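PDB 6QP0: putative chromatin binding protein from Chaetomium thermophilum, which belongs to the Kti12 family, probably binding and hydrolysing ATP through its P-loop NTPase domain in a tRNA-dependent manner, to support tRNA modification by Elongator. Local coordinates for residues Ser77-Ser82 against Glu197-Pro202; Val168-Leu173 against Tyr203-Trp208. One frame throughout, in Å; residues are numbered along the deposited sequence.

Contact 1 of 2, residues Ser77-Ser82 against Glu197-Pro202; sequences SDATLS and ESDEEP
A79 points its methyl group at the chain of E197-P202 and makes most of the direct contact between the two loops. The CB of A79 lies 3.5 Å from the carbonyl O of E197 and also 3.5 Å from OD1 of D199, so the one methyl sits against a backbone oxygen and a carboxylate oxygen. The contact can be followed outward along E197. Its CB rests 3.8 Å from the carbonyl O of A79. CG then sits between the backbone N and the carbonyl carbon (chi1 64°), the crowded position, and from there the chain runs on extended. This carries CD past the type I turn A79-S82, and OE1 finishes 3.8 Å from OG of S82, a loose approach near the surface.

No direct hydrogen bond joins the segments; two waters do the polar work. Water 1 donates to OD1 of D199 at 2.6 Å and also bonds OG of S77 at 3.2 Å. Water 2 accepts from the backbone N of A79 at 3.0 Å and gives a weak bond to the same OD1. The other oxygen, OD2, forms a salt bridge with R20, which gives the carboxylate a hold at both oxygens.

The S77 side is shaped by its own bonds: OG accepts from the backbone N of T80 in an ST motif, while the carbonyl O of S77 takes both T80 OG1 and L81 N from one face of its plane. On the other loop, S198 OG closes an ST turn by accepting from E200 N. The arrangement is a water-bridged meeting of two loops at the nucleotide pocket of the protein's N-terminal P-loop NTPase domain, with D199 lining the site of both ADP and aluminum fluoride.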
# COMPACT_ATOMS: atom_id res chain seq x y z
N SER A 77 1.31 -3.63 6.88
CA SER A 77 0.11 -3.92 6.12
C SER A 77 -1.07 -3.98 7.09
O SER A 77 -0.90 -4.00 8.31
CB SER A 77 0.24 -5.23 5.34
OG SER A 77 0.23 -6.35 6.22
N ASP A 78 -2.28 -4.00 6.52
CA ASP A 78 -3.47 -4.22 7.34
C ASP A 78 -3.35 -5.51 8.13
O ASP A 78 -3.75 -5.58 9.30
CB ASP A 78 -4.72 -4.24 6.45
CG ASP A 78 -5.03 -2.89 5.84
OD1 ASP A 78 -4.15 -2.01 5.83
OD2 ASP A 78 -6.17 -2.70 5.36
N ALA A 79 -2.78 -6.55 7.51
CA ALA A 79 -2.67 -7.85 8.18
C ALA A 79 -1.67 -7.80 9.33
O ALA A 79 -1.91 -8.38 10.39
CB ALA A 79 -2.27 -8.92 7.16
N THR A 80 -0.53 -7.13 9.13
CA THR A 80 0.46 -7.03 10.20
C THR A 80 -0.10 -6.27 11.40
O THR A 80 0.28 -6.55 12.54
CB THR A 80 1.73 -6.34 9.70
OG1 THR A 80 1.42 -5.01 9.28
CG2 THR A 80 2.34 -7.12 8.55
N LEU A 81 -0.99 -5.31 11.16
CA LEU A 81 -1.64 -4.56 12.22
C LEU A 81 -2.98 -5.17 12.62
O LEU A 81 -3.73 -4.55 13.38
CB LEU A 81 -1.84 -3.11 11.79
CG LEU A 81 -0.57 -2.37 11.36
CD1 LEU A 81 -0.91 -0.99 10.84
CD2 LEU A 81 0.41 -2.29 12.52
N SER A 82 -3.30 -6.36 12.12
CA SER A 82 -4.55 -7.05 12.45
C SER A 82 -5.75 -6.15 12.17
O SER A 82 -6.67 -6.02 12.98
CB SER A 82 -4.54 -7.52 13.90
OG SER A 82 -3.46 -8.41 14.13
N GLU A 197 -6.30 -12.33 10.17
CA GLU A 197 -5.22 -11.39 9.89
C GLU A 197 -4.39 -11.89 8.71
O GLU A 197 -3.14 -11.88 8.76
CB GLU A 197 -4.36 -11.19 11.14
CG GLU A 197 -3.62 -12.45 11.61
CD GLU A 197 -2.81 -12.22 12.88
OE1 GLU A 197 -1.76 -11.54 12.80
OE2 GLU A 197 -3.23 -12.70 13.95
N SER A 198 -5.05 -12.30 7.65
CA SER A 198 -4.43 -13.03 6.56
C SER A 198 -4.21 -12.14 5.34
O SER A 198 -4.86 -11.10 5.17
CB SER A 198 -5.29 -14.24 6.17
OG SER A 198 -4.71 -14.96 5.11
N ASP A 199 -3.27 -12.57 4.50
CA ASP A 199 -3.02 -11.93 3.21
C ASP A 199 -3.91 -12.49 2.10
O ASP A 199 -3.84 -11.99 0.97
CB ASP A 199 -1.55 -12.11 2.82
CG ASP A 199 -0.63 -11.18 3.58
OD1 ASP A 199 -1.10 -10.13 4.05
OD2 ASP A 199 0.58 -11.49 3.68
N GLU A 200 -4.72 -13.51 2.39
CA GLU A 200 -5.62 -14.10 1.40
C GLU A 200 -7.04 -14.23 1.92
O GLU A 200 -7.81 -15.06 1.42
CB GLU A 200 -5.09 -15.46 0.93
CG GLU A 200 -4.09 -16.13 1.87
CD GLU A 200 -2.66 -15.67 1.65
OE1 GLU A 200 -2.29 -15.43 0.48
OE2 GLU A 200 -1.91 -15.56 2.64
N GLU A 201 -7.42 -13.44 2.92
CA GLU A 201 -8.81 -13.41 3.38
C GLU A 201 -9.64 -12.57 2.41
O GLU A 201 -9.27 -11.43 2.11
CB GLU A 201 -8.90 -12.82 4.78
CG GLU A 201 -9.47 -13.76 5.84
CD GLU A 201 -10.97 -13.94 5.72
OE1 GLU A 201 -11.43 -15.10 5.62
OE2 GLU A 201 -11.70 -12.92 5.71
N PRO A 202 -10.74 -13.10 1.88
CA PRO A 202 -11.51 -12.35 0.89
C PRO A 202 -12.33 -11.23 1.52
O PRO A 202 -12.60 -11.22 2.73
CB PRO A 202 -12.42 -13.41 0.27
CG PRO A 202 -12.64 -14.38 1.38
CD PRO A 202 -11.34 -14.42 2.16
O HOH W 1 1.08 -8.85 4.50
O HOH W 2 -2.72 -7.10 4.55

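Contact 2 of 2, residues Val168-Leu173 against Tyr203-Trp208; sequences VNERRL and YERSNW. With ADP (adenosine-5'-diphosphate), chain B; AF3 (aluminum fluoride), chain C.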
# COMPACT_ATOMS: atom_id res chain seq x y z
N VAL A 168 -10.04 -12.65 -8.51
CA VAL A 168 -9.30 -13.11 -7.34
C VAL A 168 -10.22 -13.20 -6.13
O VAL A 168 -10.28 -14.23 -5.44
CB VAL A 168 -8.10 -12.19 -7.08
CG1 VAL A 168 -7.48 -12.51 -5.72
CG2 VAL A 168 -7.07 -12.33 -8.18
N ASN A 169 -10.94 -12.11 -5.84
CA ASN A 169 -11.79 -12.09 -4.65
C ASN A 169 -12.83 -13.20 -4.70
O ASN A 169 -13.26 -13.69 -3.64
CB ASN A 169 -12.47 -10.73 -4.52
CG ASN A 169 -13.04 -10.50 -3.13
OD1 ASN A 169 -12.32 -10.15 -2.20
ND2 ASN A 169 -14.35 -10.70 -3.00
N GLU A 170 -13.25 -13.61 -5.90
CA GLU A 170 -14.20 -14.71 -6.01
C GLU A 170 -13.55 -16.04 -5.63
O GLU A 170 -14.12 -16.84 -4.88
CB GLU A 170 -14.76 -14.78 -7.43
CG GLU A 170 -15.53 -13.54 -7.86
CD GLU A 170 -16.73 -13.26 -6.98
OE1 GLU A 170 -17.32 -14.22 -6.45
OE2 GLU A 170 -17.07 -12.07 -6.81
N ARG A 171 -12.34 -16.30 -6.15
CA ARG A 171 -11.65 -17.54 -5.81
C ARG A 171 -11.35 -17.61 -4.32
O ARG A 171 -11.37 -18.69 -3.74
CB ARG A 171 -10.36 -17.66 -6.62
CG ARG A 171 -10.52 -17.40 -8.11
NH1 ARG A 171 -8.95 -16.09 -12.09
NH2 ARG A 171 -10.23 -17.93 -11.58
N ARG A 172 -11.06 -16.46 -3.69
CA ARG A 172 -10.81 -16.44 -2.26
C ARG A 172 -12.11 -16.54 -1.46
O ARG A 172 -12.11 -17.13 -0.37
CB ARG A 172 -10.04 -15.17 -1.88
CG ARG A 172 -8.59 -15.22 -2.33
CD ARG A 172 -7.85 -13.93 -2.03
NE ARG A 172 -6.41 -14.09 -2.24
CZ ARG A 172 -5.52 -13.10 -2.14
NH1 ARG A 172 -5.92 -11.87 -1.84
NH2 ARG A 172 -4.23 -13.35 -2.34
N LEU A 173 -13.21 -15.99 -1.99
CA LEU A 173 -14.51 -16.26 -1.39
C LEU A 173 -14.87 -17.73 -1.53
O LEU A 173 -15.40 -18.34 -0.59
CB LEU A 173 -15.58 -15.38 -2.05
CG LEU A 173 -15.68 -13.93 -1.58
CD1 LEU A 173 -16.65 -13.16 -2.46
CD2 LEU A 173 -16.10 -13.86 -0.13
N TYR A 203 -12.72 -10.29 0.68
CA TYR A 203 -13.68 -9.26 1.04
C TYR A 203 -15.09 -9.78 0.78
O TYR A 203 -15.30 -10.65 -0.08
CB TYR A 203 -13.46 -7.98 0.24
CG TYR A 203 -12.07 -7.40 0.27
CD1 TYR A 203 -11.00 -8.07 -0.32
CD2 TYR A 203 -11.82 -6.16 0.84
CE1 TYR A 203 -9.72 -7.53 -0.31
CE2 TYR A 203 -10.56 -5.62 0.85
CZ TYR A 203 -9.51 -6.30 0.28
OH TYR A 203 -8.25 -5.75 0.29
N GLU A 204 -16.06 -9.24 1.51
CA GLU A 204 -17.45 -9.46 1.14
C GLU A 204 -17.73 -8.73 -0.17
O GLU A 204 -17.27 -7.60 -0.38
CB GLU A 204 -18.39 -8.97 2.24
CG GLU A 204 -18.20 -9.68 3.58
CD GLU A 204 -18.41 -11.17 3.48
OE1 GLU A 204 -19.40 -11.58 2.84
OE2 GLU A 204 -17.58 -11.94 4.02
N ARG A 205 -18.46 -9.38 -1.08
CA ARG A 205 -18.64 -8.81 -2.41
C ARG A 205 -19.24 -7.40 -2.36
O ARG A 205 -18.98 -6.58 -3.25
CB ARG A 205 -19.51 -9.73 -3.27
CG ARG A 205 -18.78 -10.99 -3.74
CD ARG A 205 -19.51 -11.67 -4.90
NE ARG A 205 -20.63 -12.50 -4.46
CZ ARG A 205 -20.65 -13.83 -4.49
NH1 ARG A 205 -19.61 -14.51 -4.94
NH2 ARG A 205 -21.73 -14.48 -4.07
N SER A 206 -20.03 -7.09 -1.32
CA SER A 206 -20.51 -5.72 -1.14
C SER A 206 -19.36 -4.78 -0.82
O SER A 206 -19.22 -3.72 -1.44
CB SER A 206 -21.56 -5.68 -0.03
OG SER A 206 -22.07 -4.37 0.18
N ASN A 207 -18.52 -5.14 0.16
CA ASN A 207 -17.39 -4.30 0.52
C ASN A 207 -16.41 -4.15 -0.64
O ASN A 207 -15.79 -3.10 -0.81
CB ASN A 207 -16.68 -4.87 1.74
CG ASN A 207 -15.54 -3.99 2.22
OD1 ASN A 207 -15.62 -2.76 2.15
ND2 ASN A 207 -14.47 -4.61 2.71
N TRP A 208 -16.24 -5.21 -1.43
CA TRP A 208 -15.27 -5.19 -2.52
C TRP A 208 -15.70 -4.21 -3.61
O TRP A 208 -14.90 -3.36 -4.04
CB TRP A 208 -15.10 -6.60 -3.10
CG TRP A 208 -13.93 -6.76 -4.00
CD1 TRP A 208 -12.70 -7.25 -3.67
CD2 TRP A 208 -13.86 -6.43 -5.39
NE1 TRP A 208 -11.88 -7.25 -4.77
CE2 TRP A 208 -12.57 -6.75 -5.84
CE3 TRP A 208 -14.78 -5.89 -6.30
CZ2 TRP A 208 -12.16 -6.54 -7.15
CZ3 TRP A 208 -14.37 -5.69 -7.61
CH2 TRP A 208 -13.08 -6.02 -8.02
PB ADP B . -3.89 -7.90 -2.36
O1B ADP B . -3.20 -8.30 -1.07
O2B ADP B . -5.36 -7.75 -2.12
O3B ADP B . -3.34 -6.58 -2.85
PA ADP B . -2.48 -10.21 -3.49
O1A ADP B . -2.61 -11.05 -2.25
O2A ADP B . -1.12 -9.54 -3.51
O3A ADP B . -3.67 -9.07 -3.51
O5' ADP B . -2.67 -11.17 -4.83
C5' ADP B . -3.98 -11.61 -5.13
C4' ADP B . -3.94 -12.78 -5.89
O4' ADP B . -3.62 -12.45 -7.33
C3' ADP B . -2.77 -13.76 -5.40
O3' ADP B . -3.21 -15.19 -5.52
C2' ADP B . -1.82 -13.53 -6.15
O2' ADP B . -1.08 -14.79 -6.40
C1' ADP B . -2.44 -12.94 -7.57
N9 ADP B . -1.59 -11.90 -8.04
C8 ADP B . -1.26 -10.70 -7.55
N7 ADP B . -0.41 -10.14 -8.42
C5 ADP B . -0.23 -11.00 -9.43
C6 ADP B . 0.54 -10.91 -10.58
N6 ADP B . 1.47 -10.17 -11.41
N1 ADP B . 0.56 -11.91 -11.44
C2 ADP B . -0.18 -13.02 -11.21
N3 ADP B . -0.94 -13.11 -10.09
C4 ADP B . -0.95 -12.09 -9.21
AL AF3 C . -5.61 -7.62 0.06
F1 AF3 C . -4.09 -7.24 0.74
F2 AF3 C . -6.10 -9.26 -0.06
F3 AF3 C . -6.42 -6.47 -0.90
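N169 lies obliquely against the indole of W208, its OD1 3.3 Å from CD1, and the same oxygen meets the edge of the Y203 ring. Farther along that ring's edge comes fluorine F3 of the aluminum fluoride, while CD1 of Y203 is itself in plane at the edge of the W208 indole. The guanidinium of R172 has V168 CG1 and C5' of ADP over one face and O1A of ADP at its edge.

The amide of N169 swings across to Y203 because chi1 (-164°) sets CG opposite the backbone N, and it grips the tyrosine backbone twice. OD1 accepts from Y203 N at 2.9 Å, on a lone pair in the carbonyl plane and nearly straight (158°); ND2 gives to Y203 O at 3.1 Å from above that carbonyl's plane. A leucine in place of N169 would probably leave both the N-H and the carbonyl of Y203 without these mates and let the tyrosine shift relative to the helix.

Farther along the two helices, OE1 of E170 forms a salt bridge with NH1 of R205 (2.8 Å), taking it on the syn lone pair with the two flat groups nearly coplanar, and L173 CD1 packs on R205 CG at 3.3 Å. NE1 of W208 hydrogen-bonds S12 OG, a residue of the ADP site.

R172 NH2 holds ADP O1A at 2.8 Å and its NH1 approaches F2; the Y203 hydroxyl lies beside F3, at a doubtfully short modelled distance. Aluminum fluoride on ADP commonly imitates the phosphate in transfer, so R172 probably offsets negative charge there.

In the fold
From the N terminus the chain first lays down strand 4-9 and helix 15-31, then reaches the outermost strand 72-77, whose end begins contact 1. It goes on through strands 125-130 and 153-158 to helix 162-174, where contact 2 begins. After the unmodelled 177-195 it comes back as 197-202, closing contact 1, and runs straight into 203-208, closing contact 2. The two contacts therefore cross along the chain, neither nesting in the other. Their centres are about 14 Å apart, and P202 bridges them by packing on R172 and L173. Together they tie the edge of the parallel sheet, helix 162-174 and helix 205-213 round the nucleotide pocket.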